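Local coordinates for protein response regulator (Colwellia psychrerythraea, PDB 3EQZ) that is a CheY-like response regulator built on a receiver domain, the kind of fold that in its relatives generally serves two-component signal transduction, at residues L42-N45 with K46-I50; P57-D60 with G61-V64; F118-S121 with L122-Q126. All coordinates share one frame; numbering follows the deposited sequence.

Interaction 1 of 3, residues L42-N45 with K46-I50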
loop_
_atom_site.group_PDB
_atom_site.type_symbol
_atom_site.label_atom_id
_atom_site.label_comp_id
_atom_site.label_asym_id
_atom_site.label_seq_id
_atom_site.Cartn_x
_atom_site.Cartn_y
_atom_site.Cartn_z
ATOM N N LEU B 42 -1.036 23.070 21.567
ATOM C CA LEU B 42 -0.789 22.321 22.811
ATOM C C LEU B 42 0.519 21.566 22.764
ATOM O O LEU B 42 0.951 21.128 21.705
ATOM C CB LEU B 42 -1.907 21.312 23.076
ATOM C CG LEU B 42 -3.298 21.873 23.317
ATOM C CD1 LEU B 42 -4.264 20.759 23.558
ATOM C CD2 LEU B 42 -3.213 22.813 24.506
ATOM N N SER B 43 1.163 21.400 23.913
ATOM C CA SER B 43 2.355 20.530 23.940
ATOM C C SER B 43 2.008 19.269 24.757
ATOM O O SER B 43 1.479 19.335 25.853
ATOM C CB SER B 43 3.638 21.251 24.447
ATOM O OG SER B 43 4.223 22.134 23.465
ATOM N N LEU B 44 2.262 18.119 24.176
ATOM C CA LEU B 44 1.720 16.911 24.714
ATOM C C LEU B 44 2.744 16.070 25.459
ATOM O O LEU B 44 3.936 16.178 25.215
ATOM C CB LEU B 44 1.113 16.132 23.556
ATOM C CG LEU B 44 0.212 17.084 22.775
ATOM C CD1 LEU B 44 -0.044 16.546 21.383
ATOM C CD2 LEU B 44 -1.085 17.355 23.552
ATOM N N ASN B 45 2.261 15.219 26.357
ATOM C CA ASN B 45 3.152 14.375 27.117
ATOM C C ASN B 45 3.103 12.925 26.655
ATOM O O ASN B 45 2.220 12.506 25.934
ATOM C CB ASN B 45 2.836 14.453 28.623
ATOM C CG ASN B 45 2.558 15.862 29.084
ATOM O OD1 ASN B 45 3.375 16.770 28.860
ATOM N ND2 ASN B 45 1.372 16.069 29.702
ATOM N N LYS B 46 4.068 12.166 27.127
ATOM C CA LYS B 46 4.193 10.786 26.817
ATOM C C LYS B 46 2.919 10.047 27.187
ATOM O O LYS B 46 2.540 9.119 26.494
ATOM C CB LYS B 46 5.426 10.227 27.526
ATOM C CG LYS B 46 5.962 8.972 26.955
ATOM C CD LYS B 46 7.182 8.546 27.752
ATOM C CE LYS B 46 8.379 9.413 27.385
ATOM N NZ LYS B 46 9.747 8.954 27.904
ATOM N N GLN B 47 2.229 10.476 28.238
ATOM C CA GLN B 47 1.019 9.771 28.709
ATOM C C GLN B 47 -0.286 10.226 28.050
ATOM O O GLN B 47 -1.344 9.627 28.275
ATOM C CB GLN B 47 0.902 9.865 30.265
ATOM C CG GLN B 47 2.296 9.906 30.997
ATOM C CD GLN B 47 2.818 11.386 31.179
ATOM O OE1 GLN B 47 2.221 12.188 31.925
ATOM N NE2 GLN B 47 3.904 11.736 30.491
ATOM N N ASP B 48 -0.224 11.291 27.251
ATOM C CA ASP B 48 -1.399 11.751 26.508
ATOM C C ASP B 48 -1.752 10.753 25.357
ATOM O O ASP B 48 -0.858 10.100 24.781
ATOM C CB ASP B 48 -1.192 13.174 25.954
ATOM C CG ASP B 48 -0.971 14.226 27.085
ATOM O OD1 ASP B 48 -1.520 14.064 28.228
ATOM O OD2 ASP B 48 -0.231 15.212 26.842
ATOM N N ILE B 49 -3.038 10.626 25.077
ATOM C CA ILE B 49 -3.559 9.806 23.983
ATOM C C ILE B 49 -4.332 10.716 23.014
ATOM O O ILE B 49 -5.193 11.484 23.426
ATOM C CB ILE B 49 -4.536 8.780 24.504
ATOM C CG1 ILE B 49 -3.807 7.800 25.446
ATOM C CG2 ILE B 49 -5.173 8.031 23.321
ATOM C CD1 ILE B 49 -4.777 7.212 26.536
ATOM N N ILE B 50 -3.992 10.667 21.741
ATOM C CA ILE B 50 -4.618 11.545 20.746
ATOM C C ILE B 50 -5.442 10.659 19.823
ATOM O O ILE B 50 -4.908 9.692 19.254
ATOM C CB ILE B 50 -3.574 12.268 19.892
ATOM C CG1 ILE B 50 -2.622 13.074 20.804
ATOM C CG2 ILE B 50 -4.237 13.104 18.790
ATOM C CD1 ILE B 50 -1.340 13.507 20.053
#
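Lys46 follows Asn45 as the second residue of a tight turn and its chain leads away from the preceding residues, whereas Gln47, the next along, folds back toward Asn45. The glutamine chain bends at chi2 (90°), which carries its terminal amide back until NE2 is 3.5 Å from CB of Asn45; the touch is one of van der Waals type. Lys46 and Gln47 are the two central residues of a type I beta turn that runs from Asn45 to Asp48. The turn is closed by the backbone bond from N of Asp48 to O of Asn45, 3.0 Å long. In the receiver fold, a parallel five-stranded sheet flanked by helices, this reversal delivers the chain from the loop after helix 36-39 into strand 49-53, which is the middle one of the five.

Asp48 adds a second, side-chain closure to the same turn. With CG beside its own backbone N (chi1 -62°), the carboxylate reaches back so that OD2 accepts from N of Asn45 in an almost straight bond. It is modelled at 2.5 Å, shorter than such a bond normally is, and at 2.15 Å resolution the exact length is doubtful. The donor approaches from above the carboxylate plane, and CA of Leu44 lies 3.3 Å from the same oxygen. Arg5 forms a salt bridge to OD2 as well, so this buried acidic group is met by both a backbone N-H and a positive charge, which would probably favour its ionised form.

Ile50, the second residue of strand 49-53, brings CD1 to CD1 of Leu44 at 3.6 Å, the two side chains crossing at about a right angle. Phe39 of helix 36-39 touches both, and Phe7 of strand 6-9 packs on Leu44.

Interaction 2 of 3, residues P57-D60 with G61-V64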
loop_
_atom_site.group_PDB
_atom_site.type_symbol
_atom_site.label_atom_id
_atom_site.label_comp_id
_atom_site.label_asym_id
_atom_site.label_seq_id
_atom_site.Cartn_x
_atom_site.Cartn_y
_atom_site.Cartn_z
ATOM N N PRO B 57 -11.851 14.378 2.787
ATOM C CA PRO B 57 -10.775 14.432 1.810
ATOM C C PRO B 57 -9.962 15.740 1.854
ATOM O O PRO B 57 -9.331 16.084 0.864
ATOM C CB PRO B 57 -11.545 14.346 0.488
ATOM C CG PRO B 57 -12.819 15.162 0.775
ATOM C CD PRO B 57 -13.052 15.090 2.294
ATOM N N ASP B 58 -10.002 16.446 2.979
ATOM C CA ASP B 58 -9.101 17.588 3.256
ATOM C C ASP B 58 -7.760 17.076 3.783
ATOM O O ASP B 58 -7.611 15.863 4.075
ATOM C CB ASP B 58 -9.732 18.515 4.323
ATOM C CG ASP B 58 -11.114 19.021 3.907
ATOM O OD1 ASP B 58 -11.238 19.478 2.735
ATOM O OD2 ASP B 58 -12.069 18.936 4.725
ATOM N N MET B 59 -6.795 17.983 3.946
ATOM C CA MET B 59 -5.481 17.466 4.407
ATOM C C MET B 59 -5.199 17.881 5.852
ATOM O O MET B 59 -4.076 17.743 6.327
ATOM C CB MET B 59 -4.283 17.822 3.475
ATOM C CG MET B 59 -3.977 16.887 2.259
ATOM S SD MET B 59 -2.808 15.461 2.278
ATOM C CE MET B 59 -1.499 16.031 3.354
ATOM N N ASP B 60 -6.230 18.293 6.584
ATOM C CA ASP B 60 -6.054 18.648 8.003
ATOM C C ASP B 60 -5.484 17.537 8.886
ATOM O O ASP B 60 -4.670 17.819 9.738
ATOM C CB ASP B 60 -7.344 19.179 8.633
ATOM C CG ASP B 60 -7.874 20.409 7.916
ATOM O OD1 ASP B 60 -7.066 21.328 7.604
ATOM O OD2 ASP B 60 -9.100 20.414 7.626
ATOM N N GLY B 61 -5.905 16.288 8.679
ATOM C CA GLY B 61 -5.315 15.183 9.468
ATOM C C GLY B 61 -3.826 14.999 9.156
ATOM O O GLY B 61 -2.980 14.865 10.050
ATOM N N ILE B 62 -3.489 15.024 7.880
ATOM C CA ILE B 62 -2.080 14.974 7.511
ATOM C C ILE B 62 -1.252 16.095 8.112
ATOM O O ILE B 62 -0.114 15.884 8.530
ATOM C CB ILE B 62 -1.918 14.976 5.977
ATOM C CG1 ILE B 62 -2.814 13.879 5.404
ATOM C CG2 ILE B 62 -0.476 14.644 5.615
ATOM C CD1 ILE B 62 -2.680 12.554 6.170
ATOM N N GLU B 63 -1.796 17.300 8.171
ATOM C CA GLU B 63 -1.060 18.418 8.822
ATOM C C GLU B 63 -0.824 18.208 10.325
ATOM O O GLU B 63 0.200 18.609 10.883
ATOM C CB GLU B 63 -1.824 19.749 8.630
ATOM C CG GLU B 63 -1.038 20.997 9.187
ATOM C CD GLU B 63 0.486 20.964 8.824
ATOM O OE1 GLU B 63 0.839 20.352 7.793
ATOM O OE2 GLU B 63 1.344 21.526 9.563
ATOM N N VAL B 64 -1.780 17.607 11.015
ATOM C CA VAL B 64 -1.561 17.335 12.438
ATOM C C VAL B 64 -0.428 16.304 12.589
ATOM O O VAL B 64 0.439 16.450 13.435
ATOM C CB VAL B 64 -2.886 16.840 13.069
ATOM C CG1 VAL B 64 -2.690 16.214 14.442
ATOM C CG2 VAL B 64 -3.938 18.011 13.105
#
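The carbonyl oxygen of Met59 receives N-H of Glu63 at an O to N distance of 3.0 Å, the donor lying nearly along the C=O axis. Met59 is the N-cap residue of helix 60-70, and this bond is the first i to i+4 link of that helix. One residue further on the pattern repeats with a looser grip: O of Asp60 accepts from N of Val64 at 3.2 Å.

Side chains then gather round the oxygen of Asp60. CB of Glu63 lies 3.6 Å from it. The chi1 of Val64 (166°) sets CG2 beside the valine's own backbone N, the very atom bonded to O of Asp60, and this brings CG2 to 3.5 Å from that oxygen. The carboxylate of Glu63 turns away from the loop and forms a salt bridge with Arg66, one turn further along. Across the subunit boundary, its OE1 lies near OE1 of Glu63 of the second subunit, a like-charge pair that Arg66 on each side probably tempers.

The detail of the touch between Met59 and Ile62 is doubtful, because Met59 was modelled in two conformers and its CE sits implausibly close to the isoleucine; it can be said only that the thioether lies by Ile62. Ile62 also packs against Ile62 of the second subunit, while Val64, on a different side of the helix, meets Pro36 and Phe39 of its own chain.

Asp60 heads the first turn with its side chain against Met55 and a second acidic residue, Asp11. In this model the peptide bond before Pro57 is cis. The run from Met56 through Pro57 to Gly61 matches Met-Pro-x-Met-Asp-Gly, a sequence common in receiver domains at the entry to this helix.

Interaction 3 of 3, residues F118-S121 with L122-Q126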
loop_
_atom_site.group_PDB
_atom_site.type_symbol
_atom_site.label_atom_id
_atom_site.label_comp_id
_atom_site.label_asym_id
_atom_site.label_seq_id
_atom_site.Cartn_x
_atom_site.Cartn_y
_atom_site.Cartn_z
ATOM N N PHE B 118 -11.107 -1.731 23.249
ATOM C CA PHE B 118 -9.725 -1.263 23.190
ATOM C C PHE B 118 -9.356 -0.206 24.260
ATOM O O PHE B 118 -8.318 -0.295 24.928
ATOM C CB PHE B 118 -9.374 -0.738 21.786
ATOM C CG PHE B 118 -7.964 -0.212 21.698
ATOM C CD1 PHE B 118 -6.877 -1.076 21.806
ATOM C CD2 PHE B 118 -7.722 1.142 21.547
ATOM C CE1 PHE B 118 -5.561 -0.586 21.767
ATOM C CE2 PHE B 118 -6.428 1.634 21.500
ATOM C CZ PHE B 118 -5.344 0.771 21.586
ATOM N N LEU B 119 -10.171 0.837 24.395
ATOM C CA LEU B 119 -9.854 1.858 25.397
ATOM C C LEU B 119 -9.913 1.271 26.821
ATOM O O LEU B 119 -9.140 1.642 27.690
ATOM C CB LEU B 119 -10.809 3.029 25.278
ATOM C CG LEU B 119 -10.728 3.851 23.957
ATOM C CD1 LEU B 119 -11.815 4.892 23.904
ATOM C CD2 LEU B 119 -9.364 4.511 23.847
ATOM N N THR B 120 -10.838 0.363 27.067
ATOM C CA THR B 120 -10.832 -0.356 28.336
ATOM C C THR B 120 -9.500 -1.071 28.580
ATOM O O THR B 120 -8.874 -0.851 29.629
ATOM C CB THR B 120 -12.040 -1.295 28.439
ATOM O OG1 THR B 120 -13.227 -0.505 28.295
ATOM C CG2 THR B 120 -12.090 -2.069 29.802
ATOM N N SER B 121 -9.011 -1.884 27.635
ATOM C CA SER B 121 -7.705 -2.519 27.908
ATOM C C SER B 121 -6.579 -1.470 28.050
ATOM O O SER B 121 -5.635 -1.644 28.846
ATOM C CB SER B 121 -7.324 -3.549 26.843
ATOM O OG SER B 121 -7.078 -2.898 25.602
ATOM N N LEU B 122 -6.683 -0.382 27.287
ATOM C CA LEU B 122 -5.650 0.652 27.295
ATOM C C LEU B 122 -5.555 1.260 28.695
ATOM O O LEU B 122 -4.453 1.442 29.255
ATOM C CB LEU B 122 -5.923 1.711 26.206
ATOM C CG LEU B 122 -4.862 2.805 26.023
ATOM C CD1 LEU B 122 -3.506 2.196 25.735
ATOM C CD2 LEU B 122 -5.247 3.849 24.916
ATOM N N SER B 123 -6.725 1.526 29.267
ATOM C CA SER B 123 -6.855 2.048 30.616
ATOM C C SER B 123 -6.272 1.084 31.654
ATOM O O SER B 123 -5.526 1.478 32.519
ATOM C CB SER B 123 -8.323 2.218 30.918
ATOM O OG SER B 123 -8.525 2.894 32.125
ATOM N N ASN B 124 -6.647 -0.181 31.557
ATOM C CA ASN B 124 -6.182 -1.196 32.483
ATOM C C ASN B 124 -4.664 -1.438 32.420
ATOM O O ASN B 124 -4.070 -1.900 33.388
ATOM C CB ASN B 124 -6.924 -2.514 32.216
ATOM C CG ASN B 124 -8.401 -2.416 32.531
ATOM O OD1 ASN B 124 -8.826 -1.514 33.240
ATOM N ND2 ASN B 124 -9.191 -3.343 32.000
ATOM N N ARG B 125 -4.030 -1.169 31.285
ATOM C CA ARG B 125 -2.581 -1.312 31.257
ATOM C C ARG B 125 -1.783 -0.017 31.525
ATOM O O ARG B 125 -0.575 0.064 31.221
ATOM C CB ARG B 125 -2.086 -2.078 30.020
ATOM C CG ARG B 125 -2.054 -1.318 28.717
ATOM C CD ARG B 125 -2.154 -2.342 27.586
ATOM N NE ARG B 125 -1.751 -1.824 26.282
ATOM C CZ ARG B 125 -1.022 -0.723 26.067
ATOM N NH1 ARG B 125 -0.578 0.009 27.086
ATOM N NH2 ARG B 125 -0.731 -0.350 24.814
ATOM N N GLN B 126 -2.448 0.957 32.147
ATOM C CA GLN B 126 -1.814 2.218 32.553
ATOM C C GLN B 126 -1.149 2.084 33.942
ATOM O O GLN B 126 -1.777 1.595 34.892
ATOM C CB GLN B 126 -2.826 3.384 32.555
ATOM C CG GLN B 126 -3.317 3.817 31.157
ATOM C CD GLN B 126 -2.181 3.894 30.134
ATOM O OE1 GLN B 126 -1.261 4.715 30.269
ATOM N NE2 GLN B 126 -2.221 3.014 29.125
#
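Leu122 and Ser121 both turn to the carbonyl oxygen of Phe118, near the end of helix 112-124, the last helix of the receiver fold. N of Leu122 makes the ordinary helical bond to that oxygen at 2.9 Å. The hydroxyl of Ser121 adds a second: OG, held between its own backbone N and carbonyl carbon (chi1 67°), bends back and donates to O of Phe118 at 3.0 Å.

The side chain of Leu122 serves the apolar face. CD2 approaches CE2 of the Phe118 ring obliquely at 4.2 Å and lies about as far from CD2 of Leu119. Phe118 and Leu122 both pack on Ile103 of strand 101-107, which fixes this face of the helix against the edge of the sheet. The other leucine branch, CD1, lies 3.7 Å above one face of the Arg125 guanidinium, offset toward its rim.

One turn apart, Thr120 and Asn124 lie side by side, with CG2 of the threonine 3.9 Å from ND2 of the asparagine, while OG1 of Thr120 bonds to O of Thr116. Arg125 leaves helical geometry, although its N still reaches O of Ser121. The side chain of Gln126 folds back, and its NE2 donates to O of Leu122 at 2.7 Å, the oxygen lying in the plane of the glutamine amide.

How the interactions relate
All three contacts are local, yet their chemistry follows their place in one receiver fold. Interaction 2 is buried, in part by the second subunit, and depends on main-chain bonds that start helix 60-70. Interactions 1 and 3 are only partly buried: the former closes a turn with a carboxylate, the latter adds side-chain bonds from Ser121 and Gln126 to main-chain oxygens of the last helical turns. Interaction 1 leads into strand 49-53, from which the chain continues to interaction 2, with centres about 19 Å apart. Interactions 1 and 3 touch directly, Ile49 CD1 meeting Leu122 CD2 at 3.8 Å, whereas 57-64 and 118-126 lie on opposite sides of the chain's centre.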